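Local coordinates for protein aminotransferase, class I (Staphylococcus aureus, PDB 2O1B) that probably catalyses the pyridoxal-5'-phosphate-dependent transfer of amino groups between aspartate or related amino acids and keto acids, as a class I aminotransferase, at residues A[65-68]-A[69-72]; A[208-212]-A[213-217]; A[311-314]-A[315-318]. One frame throughout, in Å; residues are numbered along the deposited sequence.

Contact 1: A[65-68]-A[69-72]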
ATOM      1  N   ILE A  65      20.858   1.002 -11.251  1.00 20.92           N
ATOM      2  CA  ILE A  65      19.679   0.566 -10.502  1.00 21.20           C
ATOM      3  C   ILE A  65      18.695  -0.126 -11.437  1.00 21.73           C
ATOM      4  O   ILE A  65      18.177  -1.213 -11.127  1.00 21.58           O
ATOM      5  CB  ILE A  65      19.001   1.751  -9.758  1.00 21.02           C
ATOM      6  CG1 ILE A  65      19.969   2.315  -8.708  1.00 22.18           C
ATOM      7  CG2 ILE A  65      17.685   1.319  -9.112  1.00 22.39           C
ATOM      8  CD1 ILE A  65      19.632   3.721  -8.191  1.00 20.37           C
ATOM      9  N   ILE A  66      18.460   0.507 -12.586  1.00 21.85           N
ATOM     10  CA  ILE A  66      17.665  -0.076 -13.665  1.00 22.45           C
ATOM     11  C   ILE A  66      18.167  -1.459 -14.091  1.00 22.58           C
ATOM     12  O   ILE A  66      17.371  -2.399 -14.151  1.00 22.78           O
ATOM     13  CB  ILE A  66      17.555   0.877 -14.891  1.00 22.00           C
ATOM     14  CG1 ILE A  66      16.920   2.218 -14.492  1.00 22.71           C
ATOM     15  CG2 ILE A  66      16.726   0.239 -16.008  1.00 22.59           C
ATOM     16  CD1 ILE A  66      15.536   2.079 -13.823  1.00 21.68           C
ATOM     17  N   ASP A  67      19.464  -1.590 -14.385  1.00 23.44           N
ATOM     18  CA  ASP A  67      20.034  -2.897 -14.801  1.00 23.98           C
ATOM     19  C   ASP A  67      19.803  -4.003 -13.775  1.00 24.33           C
ATOM     20  O   ASP A  67      19.480  -5.134 -14.131  1.00 23.78           O
ATOM     21  CB  ASP A  67      21.542  -2.819 -15.061  1.00 24.68           C
ATOM     22  CG  ASP A  67      21.908  -1.811 -16.117  1.00 26.12           C
ATOM     23  OD1 ASP A  67      23.070  -1.324 -16.087  1.00 27.81           O
ATOM     24  OD2 ASP A  67      21.047  -1.514 -16.979  1.00 27.15           O
ATOM     25  N   HIS A  68      19.988  -3.674 -12.501  1.00 24.86           N
ATOM     26  CA  HIS A  68      19.773  -4.643 -11.435  1.00 25.93           C
ATOM     27  C   HIS A  68      18.311  -5.005 -11.195  1.00 25.02           C
ATOM     28  O   HIS A  68      18.011  -6.146 -10.845  1.00 24.92           O
ATOM     29  CB  HIS A  68      20.482  -4.218 -10.149  1.00 26.75           C
ATOM     30  CG  HIS A  68      21.900  -4.693 -10.098  1.00 30.65           C
ATOM     31  ND1 HIS A  68      22.306  -5.740  -9.301  1.00 33.43           N
ATOM     32  CD2 HIS A  68      22.988  -4.327 -10.822  1.00 33.31           C
ATOM     33  CE1 HIS A  68      23.592  -5.968  -9.501  1.00 34.90           C
ATOM     34  NE2 HIS A  68      24.029  -5.130 -10.426  1.00 33.76           N
ATOM     35  N   PHE A  69      17.406  -4.052 -11.399  1.00 24.40           N
ATOM     36  CA  PHE A  69      15.969  -4.356 -11.386  1.00 23.41           C
ATOM     37  C   PHE A  69      15.629  -5.334 -12.533  1.00 23.28           C
ATOM     38  O   PHE A  69      15.003  -6.365 -12.309  1.00 23.69           O
ATOM     39  CB  PHE A  69      15.162  -3.061 -11.496  1.00 23.93           C
ATOM     40  CG  PHE A  69      13.762  -3.130 -10.905  1.00 22.12           C
ATOM     41  CD1 PHE A  69      13.230  -2.023 -10.258  1.00 22.53           C
ATOM     42  CD2 PHE A  69      12.983  -4.278 -11.006  1.00 23.59           C
ATOM     43  CE1 PHE A  69      11.956  -2.058  -9.725  1.00 22.22           C
ATOM     44  CE2 PHE A  69      11.693  -4.325 -10.481  1.00 21.77           C
ATOM     45  CZ  PHE A  69      11.183  -3.212  -9.834  1.00 23.68           C
ATOM     46  N   GLN A  70      16.071  -5.027 -13.749  1.00 22.58           N
ATOM     47  CA  GLN A  70      15.856  -5.887 -14.901  1.00 22.93           C
ATOM     48  C   GLN A  70      16.281  -7.330 -14.617  1.00 23.12           C
ATOM     49  O   GLN A  70      15.555  -8.270 -14.944  1.00 22.79           O
ATOM     50  CB  GLN A  70      16.576  -5.329 -16.145  1.00 22.36           C
ATOM     51  CG  GLN A  70      15.903  -4.049 -16.658  1.00 22.45           C
ATOM     52  CD  GLN A  70      16.606  -3.375 -17.822  1.00 23.27           C
ATOM     53  OE1 GLN A  70      15.969  -2.645 -18.586  1.00 23.37           O
ATOM     54  NE2 GLN A  70      17.918  -3.595 -17.958  1.00 23.14           N
ATOM     55  N   LYS A  71      17.443  -7.482 -13.989  1.00 23.62           N
ATOM     56  CA  LYS A  71      17.980  -8.795 -13.650  1.00 24.52           C
ATOM     57  C   LYS A  71      17.183  -9.479 -12.555  1.00 24.11           C
ATOM     58  O   LYS A  71      16.922 -10.684 -12.644  1.00 24.04           O
ATOM     59  CB  LYS A  71      19.461  -8.704 -13.281  1.00 24.91           C
ATOM     60  CG  LYS A  71      20.330  -8.440 -14.490  1.00 27.96           C
ATOM     61  CD  LYS A  71      21.808  -8.636 -14.208  1.00 31.91           C
ATOM     62  CE  LYS A  71      22.615  -8.639 -15.502  1.00 32.75           C
ATOM     63  NZ  LYS A  71      22.448  -9.901 -16.302  1.00 35.72           N
ATOM     64  N   ALA A  72      16.787  -8.706 -11.542  1.00 24.13           N
ATOM     65  CA  ALA A  72      15.983  -9.194 -10.414  1.00 24.11           C
ATOM     66  C   ALA A  72      14.622  -9.764 -10.806  1.00 24.36           C
ATOM     67  O   ALA A  72      13.996 -10.469 -10.012  1.00 25.17           O
ATOM     68  CB  ALA A  72      15.802  -8.090  -9.372  1.00 23.75           C
TER
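Ile65 receives the N-H of Phe69 on its carbonyl oxygen (Phe69 N to Ile65 O, 3.0 Å), while both side chains turn to helix 288-300: Ile65 packs on Ala297, Phe69 on Ala289 and Ala293. The phenyl group gets there because Phe69 CG stands opposite the backbone N about chi1 (-154°). Ile66 makes the straightest of the four bonds, with an N-H...O angle of 174° from Gln70 N to Ile66 O. Gln70 CG, swung to the N side of its backbone, leans back to 3.3 Å from Ile66 O, and its CD lies obliquely across Ile66 CG2 at 4.0 Å. Asp67 O accepts from Lys71 N at 3.1 Å, with Lys71 CG folded in to 3.4 Å from the same oxygen; the Asp67 carboxylate works backward instead, bonded through OD2 to Gln63. His68 O takes Ala72 N at 2.9 Å, and the His68 ring stacks with Tyr296. Ile66, Phe69 and Gln70 also meet the second subunit, at its Gln79 and Leu73. Four successive i to i+4 backbone bonds define a regular alpha-helix, here an amphipathic one packed against both helix 288-300 and the second subunit.

Contact 2: A[208-212]-A[213-217]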
ATOM      1  N   ALA A 208      14.485  16.515  24.244  1.00 25.35           N
ATOM      2  CA  ALA A 208      14.456  16.881  25.660  1.00 25.51           C
ATOM      3  C   ALA A 208      13.066  17.330  26.112  1.00 25.76           C
ATOM      4  O   ALA A 208      12.670  17.085  27.251  1.00 26.21           O
ATOM      5  CB  ALA A 208      15.487  17.954  25.960  1.00 25.69           C
ATOM      6  N   LYS A 209      12.324  17.987  25.225  1.00 26.05           N
ATOM      7  CA  LYS A 209      10.978  18.450  25.556  1.00 26.07           C
ATOM      8  C   LYS A 209       9.995  17.285  25.768  1.00 26.28           C
ATOM      9  O   LYS A 209       9.124  17.369  26.638  1.00 25.64           O
ATOM     10  CB  LYS A 209      10.465  19.420  24.486  1.00 26.05           C
ATOM     11  CG  LYS A 209       9.084  20.040  24.760  1.00 26.67           C
ATOM     12  CD  LYS A 209       9.145  21.193  25.756  1.00 28.91           C
ATOM     13  CE  LYS A 209       7.769  21.778  25.988  1.00 29.95           C
ATOM     14  NZ  LYS A 209       7.162  21.296  27.249  1.00 33.43           N
ATOM     15  N   PHE A 210      10.151  16.205  24.989  1.00 26.15           N
ATOM     16  CA  PHE A 210       9.168  15.107  24.999  1.00 27.01           C
ATOM     17  C   PHE A 210       9.649  13.748  25.524  1.00 28.02           C
ATOM     18  O   PHE A 210       8.869  12.788  25.559  1.00 28.63           O
ATOM     19  CB  PHE A 210       8.485  14.956  23.619  1.00 26.28           C
ATOM     20  CG  PHE A 210       7.800  16.208  23.156  1.00 25.36           C
ATOM     21  CD1 PHE A 210       6.633  16.642  23.768  1.00 24.05           C
ATOM     22  CD2 PHE A 210       8.352  16.985  22.142  1.00 25.33           C
ATOM     23  CE1 PHE A 210       6.010  17.806  23.367  1.00 23.86           C
ATOM     24  CE2 PHE A 210       7.737  18.159  21.740  1.00 24.33           C
ATOM     25  CZ  PHE A 210       6.565  18.568  22.346  1.00 24.60           C
ATOM     26  N   LYS A 211      10.911  13.649  25.927  1.00 29.03           N
ATOM     27  CA  LYS A 211      11.396  12.399  26.519  1.00 30.19           C
ATOM     28  C   LYS A 211      10.717  12.218  27.880  1.00 30.16           C
ATOM     29  O   LYS A 211      10.599  13.171  28.653  1.00 30.13           O
ATOM     30  CB  LYS A 211      12.932  12.369  26.622  1.00 30.25           C
ATOM     31  CG  LYS A 211      13.507  11.219  27.466  1.00 31.47           C
ATOM     32  CD  LYS A 211      15.032  11.041  27.307  1.00 31.38           C
ATOM     33  CE  LYS A 211      15.824  12.310  27.616  1.00 32.11           C
ATOM     34  NZ  LYS A 211      15.675  12.790  29.019  1.00 33.26           N
ATOM     35  N   GLY A 212      10.233  11.005  28.141  1.00 30.29           N
ATOM     36  CA  GLY A 212       9.511  10.723  29.382  1.00 30.86           C
ATOM     37  C   GLY A 212       8.070  11.208  29.400  1.00 30.98           C
ATOM     38  O   GLY A 212       7.417  11.187  30.444  1.00 31.19           O
ATOM     39  N   THR A 213       7.576  11.671  28.250  1.00 30.83           N
ATOM     40  CA  THR A 213       6.150  11.954  28.088  1.00 30.53           C
ATOM     41  C   THR A 213       5.622  10.842  27.191  1.00 30.32           C
ATOM     42  O   THR A 213       6.404  10.022  26.723  1.00 30.63           O
ATOM     43  CB  THR A 213       5.891  13.340  27.446  1.00 30.44           C
ATOM     44  OG1 THR A 213       6.474  13.393  26.137  1.00 29.73           O
ATOM     45  CG2 THR A 213       6.469  14.463  28.307  1.00 30.46           C
ATOM     46  N   ASP A 214       4.316  10.788  26.953  1.00 30.18           N
ATOM     47  CA  ASP A 214       3.818   9.827  25.963  1.00 30.53           C
ATOM     48  C   ASP A 214       3.726  10.405  24.546  1.00 29.44           C
ATOM     49  O   ASP A 214       3.076   9.822  23.682  1.00 29.87           O
ATOM     50  CB  ASP A 214       2.525   9.106  26.399  1.00 31.13           C
ATOM     51  CG  ASP A 214       1.509  10.027  27.080  1.00 34.24           C
ATOM     52  OD1 ASP A 214       1.798  11.227  27.307  1.00 37.01           O
ATOM     53  OD2 ASP A 214       0.406   9.523  27.407  1.00 37.95           O
ATOM     54  N   THR A 215       4.406  11.529  24.307  1.00 28.12           N
ATOM     55  CA  THR A 215       4.435  12.139  22.978  1.00 26.85           C
ATOM     56  C   THR A 215       5.581  11.551  22.151  1.00 26.44           C
ATOM     57  O   THR A 215       6.741  11.578  22.567  1.00 25.92           O
ATOM     58  CB  THR A 215       4.600  13.678  23.031  1.00 26.78           C
ATOM     59  OG1 THR A 215       3.761  14.241  24.046  1.00 26.91           O
ATOM     60  CG2 THR A 215       4.246  14.310  21.686  1.00 26.47           C
ATOM     61  N   LYS A 216       5.253  11.037  20.972  1.00 26.05           N
ATOM     62  CA  LYS A 216       6.275  10.529  20.064  1.00 25.91           C
ATOM     63  C   LYS A 216       6.432  11.441  18.848  1.00 25.27           C
ATOM     64  O   LYS A 216       5.529  12.203  18.512  1.00 24.97           O
ATOM     65  CB  LYS A 216       5.956   9.106  19.602  1.00 26.19           C
ATOM     66  CG  LYS A 216       5.405   8.175  20.678  1.00 28.69           C
ATOM     67  CD  LYS A 216       3.940   7.895  20.410  1.00 31.53           C
ATOM     68  CE  LYS A 216       3.172   7.584  21.686  1.00 33.01           C
ATOM     69  NZ  LYS A 216       1.801   8.112  21.549  1.00 33.90           N
ATOM     70  N   ILE A 217       7.573  11.327  18.174  1.00 24.83           N
ATOM     71  CA  ILE A 217       7.868  12.165  17.028  1.00 24.44           C
ATOM     72  C   ILE A 217       8.051  11.298  15.792  1.00 25.00           C
ATOM     73  O   ILE A 217       8.671  10.224  15.853  1.00 24.33           O
ATOM     74  CB  ILE A 217       9.154  13.010  17.268  1.00 24.64           C
ATOM     75  CG1 ILE A 217       8.955  13.983  18.436  1.00 24.20           C
ATOM     76  CG2 ILE A 217       9.588  13.750  15.993  1.00 23.80           C
ATOM     77  CD1 ILE A 217      10.235  14.605  18.949  1.00 24.11           C
TER
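Phe210 brings the CD1 side of its ring obliquely against Thr215, with Phe210 CD1 3.7 Å from Thr215 CB. The neighbouring Lys209 lays its CG over the centre of one ring face, 3.7 Å above the plane, and at the CD2 side the end of Ile217 approaches more loosely, Phe210 CD2 to Ile217 CD1 being 4.4 Å. Trp171 adds an edge-to-face contact and Ile185 further packing, so this aromatic group is buried between helix end and strand.

The backbone reverses beside it. Phe210 to Thr213 form a type II beta turn in which Gly212 takes the positive phi (78°) that the third position of this turn requires. Phe210 O accepts twice from one residue: Thr213 N donates at 3.2 Å with an N-H...O angle of 155°, and Thr213 OG1 donates at 2.5 Å, a separation so short that its exact length should not be pressed. Both donors come from the same face of the carbonyl plane, the amide well above it and the hydroxyl less tilted. This is possible because Thr213 OG1 sits between its own N and carbonyl carbon (chi1 61°), which also leaves the oxygen able to accept a weak bond from Thr215 N at 3.3 Å. Thr215 in turn directs its OG1 to Thr182 O, at the start of the adjacent strand.

Thus a helix-terminating turn, closed by backbone and hydroxyl together, leads helix 200-210 into strand 216-220. With strand 182-187 these make a beta-alpha-beta unit of the mixed seven-stranded sheet characteristic of the large domain of class I aminotransferases.

Contact 3: A[311-314]-A[315-318]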
ATOM      1  N   VAL A 311      23.514  19.743  -7.457  1.00 28.67           N
ATOM      2  CA  VAL A 311      22.773  20.207  -8.639  1.00 28.58           C
ATOM      3  C   VAL A 311      21.642  21.155  -8.243  1.00 28.77           C
ATOM      4  O   VAL A 311      21.434  22.188  -8.876  1.00 28.53           O
ATOM      5  CB  VAL A 311      22.229  19.023  -9.481  1.00 28.66           C
ATOM      6  CG1 VAL A 311      21.060  19.458 -10.362  1.00 28.75           C
ATOM      7  CG2 VAL A 311      23.361  18.402 -10.349  1.00 27.71           C
ATOM      8  N   PHE A 312      20.927  20.817  -7.178  1.00 29.43           N
ATOM      9  CA  PHE A 312      19.846  21.682  -6.709  1.00 29.96           C
ATOM     10  C   PHE A 312      20.342  22.928  -5.988  1.00 30.35           C
ATOM     11  O   PHE A 312      19.708  23.991  -6.050  1.00 30.48           O
ATOM     12  CB  PHE A 312      18.818  20.886  -5.909  1.00 29.59           C
ATOM     13  CG  PHE A 312      17.857  20.144  -6.787  1.00 30.67           C
ATOM     14  CD1 PHE A 312      16.639  20.713  -7.137  1.00 30.14           C
ATOM     15  CD2 PHE A 312      18.199  18.908  -7.335  1.00 31.12           C
ATOM     16  CE1 PHE A 312      15.759  20.047  -7.985  1.00 31.18           C
ATOM     17  CE2 PHE A 312      17.328  18.242  -8.179  1.00 30.83           C
ATOM     18  CZ  PHE A 312      16.101  18.810  -8.500  1.00 30.80           C
ATOM     19  N   LYS A 313      21.499  22.802  -5.344  1.00 30.72           N
ATOM     20  CA  LYS A 313      22.160  23.929  -4.705  1.00 30.75           C
ATOM     21  C   LYS A 313      22.404  25.062  -5.697  1.00 31.01           C
ATOM     22  O   LYS A 313      22.011  26.207  -5.443  1.00 31.16           O
ATOM     23  CB  LYS A 313      23.472  23.475  -4.083  1.00 30.78           C
ATOM     24  CG  LYS A 313      24.221  24.546  -3.325  1.00 31.44           C
ATOM     25  CD  LYS A 313      25.539  23.971  -2.858  1.00 33.63           C
ATOM     26  CE  LYS A 313      26.256  24.916  -1.929  1.00 35.72           C
ATOM     27  NZ  LYS A 313      27.352  24.193  -1.212  1.00 37.26           N
ATOM     28  N   THR A 314      23.038  24.752  -6.827  1.00 31.16           N
ATOM     29  CA  THR A 314      23.324  25.783  -7.825  1.00 31.36           C
ATOM     30  C   THR A 314      22.051  26.250  -8.547  1.00 31.41           C
ATOM     31  O   THR A 314      21.871  27.446  -8.771  1.00 31.17           O
ATOM     32  CB  THR A 314      24.429  25.371  -8.837  1.00 31.48           C
ATOM     33  OG1 THR A 314      23.853  24.666  -9.937  1.00 33.12           O
ATOM     34  CG2 THR A 314      25.487  24.514  -8.180  1.00 30.72           C
ATOM     35  N   ARG A 315      21.169  25.315  -8.897  1.00 31.49           N
ATOM     36  CA  ARG A 315      19.858  25.676  -9.437  1.00 31.87           C
ATOM     37  C   ARG A 315      19.182  26.727  -8.542  1.00 31.91           C
ATOM     38  O   ARG A 315      18.632  27.713  -9.038  1.00 31.63           O
ATOM     39  CB  ARG A 315      18.959  24.446  -9.578  1.00 31.84           C
ATOM     40  CG  ARG A 315      19.218  23.620 -10.818  1.00 32.42           C
ATOM     41  CD  ARG A 315      18.268  22.439 -10.863  1.00 32.79           C
ATOM     42  NE  ARG A 315      18.503  21.617 -12.042  1.00 31.79           N
ATOM     43  CZ  ARG A 315      17.804  20.535 -12.362  1.00 31.70           C
ATOM     44  NH1 ARG A 315      16.800  20.125 -11.595  1.00 32.13           N
ATOM     45  NH2 ARG A 315      18.111  19.863 -13.460  1.00 31.07           N
ATOM     46  N   ARG A 316      19.263  26.516  -7.231  1.00 32.23           N
ATOM     47  CA  ARG A 316      18.746  27.455  -6.231  1.00 32.47           C
ATOM     48  C   ARG A 316      19.494  28.787  -6.283  1.00 33.28           C
ATOM     49  O   ARG A 316      18.877  29.858  -6.246  1.00 33.42           O
ATOM     50  CB  ARG A 316      18.866  26.853  -4.829  1.00 32.10           C
ATOM     51  CG  ARG A 316      18.376  27.756  -3.706  1.00 30.94           C
ATOM     52  CD  ARG A 316      19.103  27.478  -2.399  1.00 29.33           C
ATOM     53  NE  ARG A 316      20.563  27.589  -2.514  1.00 28.86           N
ATOM     54  CZ  ARG A 316      21.411  27.593  -1.482  1.00 27.38           C
ATOM     55  NH1 ARG A 316      20.961  27.505  -0.230  1.00 26.59           N
ATOM     56  NH2 ARG A 316      22.714  27.679  -1.704  1.00 25.98           N
ATOM     57  N   ASP A 317      20.824  28.715  -6.364  1.00 33.63           N
ATOM     58  CA  ASP A 317      21.672  29.912  -6.382  1.00 33.93           C
ATOM     59  C   ASP A 317      21.331  30.843  -7.544  1.00 34.12           C
ATOM     60  O   ASP A 317      21.257  32.059  -7.372  1.00 34.64           O
ATOM     61  CB  ASP A 317      23.158  29.526  -6.441  1.00 33.91           C
ATOM     62  CG  ASP A 317      23.650  28.878  -5.157  1.00 33.61           C
ATOM     63  OD1 ASP A 317      24.730  28.247  -5.176  1.00 32.92           O
ATOM     64  OD2 ASP A 317      22.953  28.993  -4.131  1.00 33.78           O
ATOM     65  N   ARG A 318      21.130  30.252  -8.718  1.00 34.13           N
ATOM     66  CA  ARG A 318      20.815  30.984  -9.931  1.00 34.03           C
ATOM     67  C   ARG A 318      19.421  31.587  -9.872  1.00 33.74           C
ATOM     68  O   ARG A 318      19.218  32.736 -10.270  1.00 33.76           O
ATOM     69  CB  ARG A 318      20.944  30.066 -11.148  1.00 33.97           C
ATOM     70  CG  ARG A 318      22.375  29.735 -11.500  1.00 34.61           C
ATOM     71  CD  ARG A 318      22.473  28.477 -12.357  1.00 35.91           C
ATOM     72  NE  ARG A 318      21.819  28.621 -13.658  1.00 36.96           N
ATOM     73  CZ  ARG A 318      22.280  29.365 -14.661  1.00 37.98           C
ATOM     74  NH1 ARG A 318      23.404  30.065 -14.525  1.00 38.02           N
ATOM     75  NH2 ARG A 318      21.611  29.418 -15.805  1.00 38.32           N
TER
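Arg315 holds its guanidinium over the face of the Phe312 ring in a cation-pi contact, with Arg315 CZ 4.9 Å from the ring centroid and 22° off the ring normal. The two planes are inclined by 66°, so this is no flat stack: one amino group leads, Arg315 NH1 reaching 3.4 Å from Phe312 CZ. Val311, running alongside and pointing the same way, sets its CG1 over a guanidinium face, offset toward the rim and 3.7 Å from Arg315 NE. The arginine chain is extended from CG to NE, which carries its charge back along the helix past Val311 to the ring.

A second cluster occupies another side of the helix. Arg316, bent at chi3, forms a salt bridge with the next residue: Arg316 NH2 lies 2.8 Å from Asp317 OD2, which offers its syn lone pair and stands 25° out of the guanidinium plane. The Lys313 chain passes obliquely across this pair, its CG 3.8 Å from Arg316 NH2.

All of these side chains sit on helix 302-325, the long helix that in class I aminotransferases typically runs from the large domain into the small one. Its i to i+4 bonds fix their spacing, as in Arg316 N to Phe312 O at 2.8 Å and Arg318 N to Thr314 O at 2.9 Å.

Further out, Arg315 forms salt bridges through NE to Asp386 and through NH2 to Asp58, which together would hold the guanidinium in its rotation and balance its buried charge. Phe228 and Ile337 pack on Phe312. Arg316 NH1 bonds to Ala333 O, and Arg318 NH2 pairs with Asp390 on helix 388-397.

The three contacts follow one another along the chain and do not touch. Centres of contacts 1 and 2 are 42 Å apart, those of 2 and 3 37 Å, and those of 1 and 3 31 Å; contacts 1 and 3 come nearest, about 15 Å between closest atoms, while 2 and 3 lie on opposite sides of the chain's centre. Each nevertheless has a side chain at similar range from a bound pyridoxal-5'-phosphate: Phe69 about 14 Å, Ile217 about 13 Å and Phe312 about 12 Å. None supplies a pocket residue. Contact 2 is linked to the site through strand 216-220, which ends at the pocket residue Asp220; contact 1 packs on Phe260, next in sequence to Arg261 of the pocket.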